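Local coordinates for chromosome-partitioning protein ParB (Caulobacter vibrioides NA1000, PDB 6S6H) that binds the centromeric parS site through its helix-turn-helix DNA-binding domain and takes part in chromosome partition, at residues B[20-25]-B[55-59]; B[71-75]-B[92-96]. All blocks are in the same frame, centred on the assembly; numbering follows the deposited sequence.

Both contacts lie within the helical DNA-binding domain of ParB and follow one another along the chain, interaction 1 closing before interaction 2 opens. Their centres are about 17 Å apart and their nearest atoms about 6 Å, so they do not touch. Interaction 1 packs helix 20-34 against residues 55-59, the last part of helix 49-57 and the 3-10 segment after it; interaction 2 packs the loop between helices 63-71 and 76-81 against helix 88-98. Those two helices bridge the contacts: L21 rests on the first and L58 on the second. Each contact also includes a residue at the DNA backbone, R57 on chain D and T75 on chain C, so both lie close to the bound DNA, one beside each strand.

Interaction 1 of 2, residues B[20-25]-B[55-59]; sequences VLEEAL and TMRLL. With nucleotides of chain D.
In the helix-turn-helix region of ParB, A24 of helix 20-34 packs against T55 and M56 of helix 49-57, which has the place of the recognition helix, and against L59 of the 3-10 segment that follows. The backbones come very close: the CA atoms of A24 and M56 are 4.4 Å apart, a spacing that suits the small methyl of alanine. A24 CB reaches T55 O at 3.4 Å and L59 CG at 3.6 Å. M56 brings its CG against A24 O, then bends at chi3 and leads off toward Y27 and M31 farther along helix 20-34.

One turn before A24, V20 meets L58 with the two side chains crossing at about a right angle. Its chi1 of 67° sets CG2 opposite the backbone N, and this methyl lies 3.6 Å from L58 CD1. L21 comes in through a single branch, CD2, 3.8 Å from L58 CB. L59 spreads its fork along helix 20-34, with CD2 by L21 O and CD1 by L25 N. T55 divides its side chain: CG2 faces V20 and A24, whereas the hydroxyl is hydrogen-bonded to H51 O.

R57 leaves the helix on the side away from this seam, and its guanidinium reaches the DNA. Bent at chi3, it donates from NE to OP2 of DT5 of chain D at 2.6 Å, with an N-H...O angle of 147°, and O5' of that nucleotide lies over one guanidinium face. N54 OD1 accepts from NH1 and limits the group's rotation. Apolar packing joins the two segments on one side, while on the other R57 meets the phosphate through NE, a bond that opposite charges probably strengthen.

Interaction 2 of 2, residues B[71-75]-B[92-96]; sequences SGELT and AKQII. With nucleotides of chain C.
L74, in the loop between helices 63-71 and 76-81, sets its forked end against A92, I95 and I96 of helix 88-98 in a group of apolar contacts. I95 and I96 lie three and four residues after A92, so all three share a side of the helix. The two methyls divide the work. CD1 lies 3.9 Å from A92 CB, where alanine leaves room for the leucine, and CD2 touches both isoleucines, 3.4 Å from I95 CG2 and 3.9 Å from I96 CG1. With CG opposite the carbonyl carbon (chi1 -69°) and the chain extended (chi2 -179°), the fork is carried to the helix, and it crosses both isoleucine side chains at about a right angle. Y68 of helix 63-71 also touches L74, A92 and I96, while I95 extends the packing to I82 and T105.

Contacts with the backbone and with the root of a polar side chain form the edge. I96 CG1 approaches E73 O at 3.9 Å, and its CD1 stands 4.2 Å from E73 CB. E73 takes part through its CB and backbone O, which suits a residue whose side chain is exposed. Just before it G72 takes the chain out of helix 63-71 with phi of 90°, a positive value that glycine adopts easily.

Polar contacts lie at the other end of the loop. T75 occupies the N-cap position of helix 76-81, and its OG1 is hydrogen-bonded with H78 ND1. The same oxygen is 3.3 Å from OP2 of DT12 of chain C, at best a weak bond. In van der Waals contact, T75 CG2 packs 3.9 Å from C3' of DG11 of chain C.

Across these two segments L74 is held by aliphatic contacts, with Y68 adding to its burial, while the neighbouring threonine places a helix N-terminus beside the DNA backbone, where the helix dipole may favour the phosphate.

Interaction 1 of 2, residues B[20-25]-B[55-59]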
ATOM      1  N   VAL B  20      -0.906   7.174   8.849  1.00 44.78           N
ATOM      2  CA  VAL B  20      -1.358   5.852   9.379  1.00 44.20           C
ATOM      3  C   VAL B  20      -1.667   5.960  10.881  1.00 43.27           C
ATOM      4  O   VAL B  20      -2.627   5.302  11.322  1.00 43.29           O
ATOM      5  CB  VAL B  20      -0.329   4.746   9.075  1.00 44.23           C
ATOM      6  CG1 VAL B  20       0.970   4.939   9.842  1.00 44.44           C
ATOM      7  CG2 VAL B  20      -0.903   3.362   9.332  1.00 44.26           C
ATOM      8  N   LEU B  21      -0.893   6.748  11.638  1.00 42.63           N
ATOM      9  CA  LEU B  21      -1.043   6.878  13.115  1.00 42.32           C
ATOM     10  C   LEU B  21      -2.281   7.722  13.453  1.00 42.20           C
ATOM     11  O   LEU B  21      -2.919   7.437  14.488  1.00 41.67           O
ATOM     12  CB  LEU B  21       0.226   7.494  13.711  1.00 42.48           C
ATOM     13  CG  LEU B  21       1.466   6.603  13.674  1.00 42.76           C
ATOM     14  CD1 LEU B  21       2.690   7.360  14.165  1.00 43.23           C
ATOM     15  CD2 LEU B  21       1.257   5.334  14.491  1.00 42.74           C
ATOM     16  N   GLU B  22      -2.599   8.723  12.630  1.00 42.41           N
ATOM     17  CA  GLU B  22      -3.813   9.567  12.787  1.00 43.50           C
ATOM     18  C   GLU B  22      -5.055   8.704  12.525  1.00 44.02           C
ATOM     19  O   GLU B  22      -6.057   8.879  13.249  1.00 43.60           O
ATOM     20  CB  GLU B  22      -3.750  10.784  11.861  1.00 43.68           C
ATOM     21  CG  GLU B  22      -2.752  11.833  12.324  1.00 43.81           C
ATOM     22  CD  GLU B  22      -2.435  12.916  11.308  1.00 43.91           C
ATOM     23  OE1 GLU B  22      -2.715  12.708  10.115  1.00 44.04           O
ATOM     24  OE2 GLU B  22      -1.895  13.960  11.711  1.00 44.14           O
ATOM     25  N   GLU B  23      -4.981   7.801  11.542  1.00 44.60           N
ATOM     26  CA  GLU B  23      -6.061   6.831  11.212  1.00 45.64           C
ATOM     27  C   GLU B  23      -6.255   5.868  12.388  1.00 45.67           C
ATOM     28  O   GLU B  23      -7.420   5.584  12.732  1.00 46.08           O
ATOM     29  CB  GLU B  23      -5.734   6.051   9.939  1.00 46.60           C
ATOM     30  CG  GLU B  23      -5.765   6.910   8.690  1.00 47.97           C
ATOM     31  CD  GLU B  23      -5.676   6.147   7.380  1.00 48.83           C
ATOM     32  OE1 GLU B  23      -5.528   6.807   6.328  1.00 49.09           O
ATOM     33  OE2 GLU B  23      -5.757   4.904   7.420  1.00 49.47           O
ATOM     34  N   ALA B  24      -5.154   5.387  12.970  1.00 45.20           N
ATOM     35  CA  ALA B  24      -5.134   4.455  14.123  1.00 44.67           C
ATOM     36  C   ALA B  24      -5.890   5.070  15.306  1.00 44.96           C
ATOM     37  O   ALA B  24      -6.854   4.437  15.786  1.00 45.65           O
ATOM     38  CB  ALA B  24      -3.710   4.129  14.493  1.00 44.59           C
ATOM     39  N   LEU B  25      -5.467   6.254  15.761  1.00 44.42           N
ATOM     40  CA  LEU B  25      -6.058   6.957  16.932  1.00 44.28           C
ATOM     41  C   LEU B  25      -7.542   7.237  16.666  1.00 44.68           C
ATOM     42  O   LEU B  25      -8.340   7.109  17.609  1.00 45.61           O
ATOM     43  CB  LEU B  25      -5.287   8.253  17.204  1.00 44.15           C
ATOM     44  CG  LEU B  25      -5.772   9.068  18.403  1.00 44.67           C
ATOM     45  CD1 LEU B  25      -5.823   8.202  19.655  1.00 44.78           C
ATOM     46  CD2 LEU B  25      -4.898  10.292  18.632  1.00 44.49           C
ATOM     47  N   THR B  55      -3.299  -1.734  12.251  1.00 41.00           N
ATOM     48  CA  THR B  55      -3.264  -0.252  12.137  1.00 41.29           C
ATOM     49  C   THR B  55      -3.160   0.351  13.545  1.00 41.35           C
ATOM     50  O   THR B  55      -2.241   1.154  13.767  1.00 41.57           O
ATOM     51  CB  THR B  55      -4.472   0.274  11.347  1.00 41.48           C
ATOM     52  OG1 THR B  55      -4.419  -0.278  10.032  1.00 41.22           O
ATOM     53  CG2 THR B  55      -4.505   1.782  11.247  1.00 41.51           C
ATOM     54  N   MET B  56      -4.039  -0.048  14.466  1.00 41.68           N
ATOM     55  CA  MET B  56      -4.130   0.544  15.832  1.00 42.33           C
ATOM     56  C   MET B  56      -2.946   0.095  16.703  1.00 42.15           C
ATOM     57  O   MET B  56      -2.483   0.919  17.519  1.00 42.22           O
ATOM     58  CB  MET B  56      -5.454   0.178  16.507  1.00 42.96           C
ATOM     59  CG  MET B  56      -6.638   0.909  15.898  1.00 43.12           C
ATOM     60  SD  MET B  56      -8.223   0.494  16.654  1.00 43.96           S
ATOM     61  CE  MET B  56      -8.222  -1.291  16.483  1.00 43.88           C
ATOM     62  N   ARG B  57      -2.455  -1.136  16.519  1.00 42.07           N
ATOM     63  CA  ARG B  57      -1.271  -1.693  17.235  1.00 42.33           C
ATOM     64  C   ARG B  57      -0.071  -0.738  17.123  1.00 41.82           C
ATOM     65  O   ARG B  57       0.744  -0.711  18.069  1.00 41.93           O
ATOM     66  CB  ARG B  57      -0.893  -3.073  16.686  1.00 42.83           C
ATOM     67  CG  ARG B  57      -1.707  -4.220  17.269  1.00 43.45           C
ATOM     68  CD  ARG B  57      -1.274  -5.572  16.732  1.00 44.07           C
ATOM     69  NE  ARG B  57       0.132  -5.834  17.030  1.00 44.67           N
ATOM     70  CZ  ARG B  57       1.072  -6.172  16.148  1.00 44.42           C
ATOM     71  NH1 ARG B  57       0.781  -6.338  14.867  1.00 44.36           N
ATOM     72  NH2 ARG B  57       2.314  -6.356  16.565  1.00 44.71           N
ATOM     73  N   LEU B  58       0.029   0.016  16.020  1.00 41.14           N
ATOM     74  CA  LEU B  58       1.150   0.955  15.726  1.00 40.81           C
ATOM     75  C   LEU B  58       1.224   2.064  16.783  1.00 40.99           C
ATOM     76  O   LEU B  58       2.321   2.631  16.947  1.00 40.76           O
ATOM     77  CB  LEU B  58       0.958   1.568  14.333  1.00 40.46           C
ATOM     78  CG  LEU B  58       1.041   0.600  13.155  1.00 40.34           C
ATOM     79  CD1 LEU B  58       0.692   1.311  11.857  1.00 40.30           C
ATOM     80  CD2 LEU B  58       2.419  -0.038  13.062  1.00 40.54           C
ATOM     81  N   LEU B  59       0.111   2.380  17.454  1.00 41.10           N
ATOM     82  CA  LEU B  59       0.053   3.432  18.507  1.00 42.12           C
ATOM     83  C   LEU B  59       0.879   3.009  19.731  1.00 42.96           C
ATOM     84  O   LEU B  59       1.304   3.907  20.474  1.00 43.49           O
ATOM     85  CB  LEU B  59      -1.405   3.690  18.896  1.00 42.23           C
ATOM     86  CG  LEU B  59      -2.285   4.291  17.801  1.00 42.17           C
ATOM     87  CD1 LEU B  59      -3.749   4.249  18.213  1.00 42.53           C
ATOM     88  CD2 LEU B  59      -1.859   5.717  17.473  1.00 42.10           C
TER
ATOM     89  P    DT D   5       0.810  -7.822  19.997  1.00 45.51           P
ATOM     90  OP1  DT D   5       1.870  -7.991  21.025  1.00 46.57           O
ATOM     91  OP2  DT D   5       0.446  -6.450  19.545  1.00 45.04           O
ATOM     92  O5'  DT D   5       1.192  -8.687  18.713  1.00 44.45           O
ATOM     93  C5'  DT D   5       1.575 -10.060  18.871  1.00 45.20           C
ATOM     94  C4'  DT D   5       1.601 -10.787  17.546  1.00 44.76           C
ATOM     95  O4'  DT D   5       0.304 -10.800  16.923  1.00 43.45           O
ATOM     96  C3'  DT D   5       2.557 -10.244  16.479  1.00 44.51           C
ATOM     97  O3'  DT D   5       3.745 -11.046  16.504  1.00 46.01           O
ATOM     98  C2'  DT D   5       1.782 -10.395  15.175  1.00 43.12           C
ATOM     99  C1'  DT D   5       0.546 -11.178  15.586  1.00 43.30           C
ATOM    100  N1   DT D   5      -0.683 -10.931  14.810  1.00 43.01           N
ATOM    101  C2   DT D   5      -1.068 -11.892  13.904  1.00 43.31           C
ATOM    102  O2   DT D   5      -0.427 -12.908  13.701  1.00 45.80           O
ATOM    103  N3   DT D   5      -2.231 -11.611  13.230  1.00 42.50           N
ATOM    104  C4   DT D   5      -3.031 -10.494  13.375  1.00 41.76           C
ATOM    105  O4   DT D   5      -4.053 -10.381  12.704  1.00 41.20           O
ATOM    106  C5   DT D   5      -2.572  -9.530  14.350  1.00 41.90           C
ATOM    107  C7   DT D   5      -3.375  -8.289  14.577  1.00 41.82           C
ATOM    108  C6   DT D   5      -1.438  -9.796  15.012  1.00 42.63           C
TER

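Interaction 2 of 2, residues B[71-75]-B[92-96]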
ATOM      1  N   SER B  71       7.605  11.012   9.559  1.00 50.91           N
ATOM      2  CA  SER B  71       8.661  11.625   8.707  1.00 51.45           C
ATOM      3  C   SER B  71       8.815  10.843   7.396  1.00 50.94           C
ATOM      4  O   SER B  71       9.278  11.446   6.408  1.00 52.15           O
ATOM      5  CB  SER B  71       9.972  11.728   9.450  1.00 52.41           C
ATOM      6  OG  SER B  71      10.504  10.442   9.729  1.00 52.88           O
ATOM      7  N   GLY B  72       8.447   9.556   7.388  1.00 49.55           N
ATOM      8  CA  GLY B  72       8.478   8.686   6.196  1.00 48.81           C
ATOM      9  C   GLY B  72       9.805   7.960   6.041  1.00 48.95           C
ATOM     10  O   GLY B  72      10.030   7.378   4.967  1.00 48.94           O
ATOM     11  N   GLU B  73      10.655   7.985   7.072  1.00 49.23           N
ATOM     12  CA  GLU B  73      11.928   7.214   7.124  1.00 49.58           C
ATOM     13  C   GLU B  73      11.609   5.715   7.213  1.00 48.19           C
ATOM     14  O   GLU B  73      12.420   4.917   6.715  1.00 48.69           O
ATOM     15  CB  GLU B  73      12.793   7.683   8.295  1.00 51.00           C
ATOM     16  CG  GLU B  73      13.561   8.958   7.993  1.00 52.58           C
ATOM     17  CD  GLU B  73      14.155   9.650   9.208  1.00 53.93           C
ATOM     18  OE1 GLU B  73      15.284   9.292   9.606  1.00 55.57           O
ATOM     19  OE2 GLU B  73      13.479  10.544   9.761  1.00 54.50           O
ATOM     20  N   LEU B  74      10.477   5.358   7.830  1.00 46.44           N
ATOM     21  CA  LEU B  74       9.898   3.985   7.831  1.00 45.49           C
ATOM     22  C   LEU B  74       8.502   4.033   7.207  1.00 43.75           C
ATOM     23  O   LEU B  74       7.843   5.080   7.327  1.00 43.87           O
ATOM     24  CB  LEU B  74       9.796   3.459   9.268  1.00 45.57           C
ATOM     25  CG  LEU B  74      11.113   3.160   9.983  1.00 46.57           C
ATOM     26  CD1 LEU B  74      10.848   2.631  11.384  1.00 46.49           C
ATOM     27  CD2 LEU B  74      11.957   2.169   9.199  1.00 47.40           C
ATOM     28  N   THR B  75       8.070   2.929   6.600  1.00 42.44           N
ATOM     29  CA  THR B  75       6.668   2.689   6.168  1.00 41.36           C
ATOM     30  C   THR B  75       5.934   1.943   7.285  1.00 40.37           C
ATOM     31  O   THR B  75       6.604   1.469   8.223  1.00 40.40           O
ATOM     32  CB  THR B  75       6.598   1.894   4.857  1.00 41.80           C
ATOM     33  OG1 THR B  75       6.868   0.525   5.159  1.00 41.81           O
ATOM     34  CG2 THR B  75       7.563   2.394   3.803  1.00 42.16           C
ATOM     35  N   ALA B  92      14.625  -0.263  14.178  1.00 49.59           N
ATOM     36  CA  ALA B  92      14.285   0.927  13.363  1.00 49.36           C
ATOM     37  C   ALA B  92      15.566   1.538  12.785  1.00 50.26           C
ATOM     38  O   ALA B  92      15.579   1.818  11.574  1.00 50.39           O
ATOM     39  CB  ALA B  92      13.518   1.927  14.194  1.00 48.98           C
ATOM     40  N   LYS B  93      16.600   1.726  13.613  1.00 51.35           N
ATOM     41  CA  LYS B  93      17.900   2.331  13.204  1.00 53.00           C
ATOM     42  C   LYS B  93      18.579   1.436  12.157  1.00 53.97           C
ATOM     43  O   LYS B  93      19.104   1.987  11.168  1.00 54.95           O
ATOM     44  CB  LYS B  93      18.815   2.556  14.412  1.00 53.94           C
ATOM     45  CG  LYS B  93      18.444   3.746  15.290  1.00 53.63           C
ATOM     46  CD  LYS B  93      19.106   3.729  16.650  1.00 54.34           C
ATOM     47  N   GLN B  94      18.562   0.116  12.368  1.00 54.08           N
ATOM     48  CA  GLN B  94      19.166  -0.891  11.453  1.00 54.96           C
ATOM     49  C   GLN B  94      18.450  -0.857  10.097  1.00 53.95           C
ATOM     50  O   GLN B  94      19.143  -0.954   9.069  1.00 55.18           O
ATOM     51  CB  GLN B  94      19.102  -2.292  12.066  1.00 55.45           C
ATOM     52  CG  GLN B  94      20.195  -2.560  13.089  1.00 57.04           C
ATOM     53  CD  GLN B  94      19.947  -3.833  13.861  1.00 57.35           C
ATOM     54  OE1 GLN B  94      20.651  -4.826  13.702  1.00 58.88           O
ATOM     55  NE2 GLN B  94      18.930  -3.817  14.708  1.00 56.71           N
ATOM     56  N   ILE B  95      17.119  -0.741  10.101  1.00 52.41           N
ATOM     57  CA  ILE B  95      16.261  -0.707   8.876  1.00 52.01           C
ATOM     58  C   ILE B  95      16.642   0.515   8.029  1.00 52.38           C
ATOM     59  O   ILE B  95      16.787   0.362   6.800  1.00 52.48           O
ATOM     60  CB  ILE B  95      14.764  -0.704   9.251  1.00 50.45           C
ATOM     61  CG1 ILE B  95      14.332  -2.049   9.840  1.00 50.22           C
ATOM     62  CG2 ILE B  95      13.896  -0.314   8.059  1.00 49.66           C
ATOM     63  CD1 ILE B  95      13.098  -1.966  10.703  1.00 49.42           C
ATOM     64  N   ILE B  96      16.800   1.676   8.666  1.00 52.54           N
ATOM     65  CA  ILE B  96      17.094   2.975   7.991  1.00 53.26           C
ATOM     66  C   ILE B  96      18.552   2.977   7.513  1.00 54.43           C
ATOM     67  O   ILE B  96      18.789   3.423   6.380  1.00 54.66           O
ATOM     68  CB  ILE B  96      16.783   4.164   8.924  1.00 53.13           C
ATOM     69  CG1 ILE B  96      15.302   4.205   9.310  1.00 52.15           C
ATOM     70  CG2 ILE B  96      17.233   5.475   8.294  1.00 53.79           C
ATOM     71  CD1 ILE B  96      15.015   4.995  10.564  1.00 52.18           C
TER
ATOM     72  P    DG C  11       9.540  -2.004   0.879  1.00 39.41           P
ATOM     73  OP1  DG C  11      10.458  -1.060   1.569  1.00 40.19           O
ATOM     74  OP2  DG C  11       9.600  -3.451   1.218  1.00 40.00           O
ATOM     75  O5'  DG C  11       8.018  -1.558   1.041  1.00 37.34           O
ATOM     76  C5'  DG C  11       7.592  -0.231   0.710  1.00 36.21           C
ATOM     77  C4'  DG C  11       6.084  -0.158   0.705  1.00 35.40           C
ATOM     78  O4'  DG C  11       5.542  -1.226  -0.111  1.00 34.59           O
ATOM     79  C3'  DG C  11       5.416  -0.301   2.075  1.00 35.54           C
ATOM     80  O3'  DG C  11       4.293   0.592   2.118  1.00 34.53           O
ATOM     81  C2'  DG C  11       5.064  -1.778   2.131  1.00 35.52           C
ATOM     82  C1'  DG C  11       4.762  -2.113   0.680  1.00 35.04           C
ATOM     83  N9   DG C  11       5.106  -3.474   0.286  1.00 35.66           N
ATOM     84  C8   DG C  11       6.250  -4.168   0.605  1.00 36.67           C
ATOM     85  N7   DG C  11       6.283  -5.365   0.084  1.00 37.01           N
ATOM     86  C5   DG C  11       5.089  -5.468  -0.617  1.00 36.41           C
ATOM     87  C6   DG C  11       4.558  -6.545  -1.371  1.00 36.90           C
ATOM     88  O6   DG C  11       5.056  -7.656  -1.586  1.00 38.27           O
ATOM     89  N1   DG C  11       3.317  -6.227  -1.912  1.00 36.71           N
ATOM     90  C2   DG C  11       2.666  -5.030  -1.746  1.00 36.15           C
ATOM     91  N2   DG C  11       1.475  -4.915  -2.349  1.00 36.40           N
ATOM     92  N3   DG C  11       3.148  -4.020  -1.038  1.00 35.57           N
ATOM     93  C4   DG C  11       4.355  -4.306  -0.506  1.00 35.72           C
ATOM     94  P    DT C  12       3.197   0.509   3.276  1.00 34.21           P
ATOM     95  OP1  DT C  12       2.641   1.871   3.469  1.00 35.32           O
ATOM     96  OP2  DT C  12       3.771  -0.224   4.436  1.00 34.85           O
ATOM     97  O5'  DT C  12       2.054  -0.382   2.623  1.00 33.52           O
ATOM     98  C5'  DT C  12       1.402   0.062   1.433  1.00 33.50           C
ATOM     99  C4'  DT C  12       0.126  -0.711   1.202  1.00 33.99           C
ATOM    100  O4'  DT C  12       0.424  -2.078   0.841  1.00 34.10           O
ATOM    101  C3'  DT C  12      -0.831  -0.784   2.387  1.00 35.08           C
ATOM    102  O3'  DT C  12      -2.146  -0.643   1.851  1.00 36.16           O
ATOM    103  C2'  DT C  12      -0.577  -2.161   2.974  1.00 35.59           C
ATOM    104  C1'  DT C  12      -0.156  -2.988   1.764  1.00 35.47           C
ATOM    105  N1   DT C  12       0.836  -4.065   2.001  1.00 36.09           N
ATOM    106  C2   DT C  12       0.702  -5.234   1.286  1.00 36.54           C
ATOM    107  O2   DT C  12      -0.225  -5.446   0.523  1.00 36.84           O
ATOM    108  N3   DT C  12       1.691  -6.160   1.514  1.00 37.60           N
ATOM    109  C4   DT C  12       2.784  -6.026   2.353  1.00 38.13           C
ATOM    110  O4   DT C  12       3.590  -6.947   2.462  1.00 38.73           O
ATOM    111  C5   DT C  12       2.863  -4.770   3.065  1.00 37.34           C
ATOM    112  C7   DT C  12       4.008  -4.537   4.000  1.00 37.74           C
ATOM    113  C6   DT C  12       1.910  -3.859   2.840  1.00 36.59           C
TER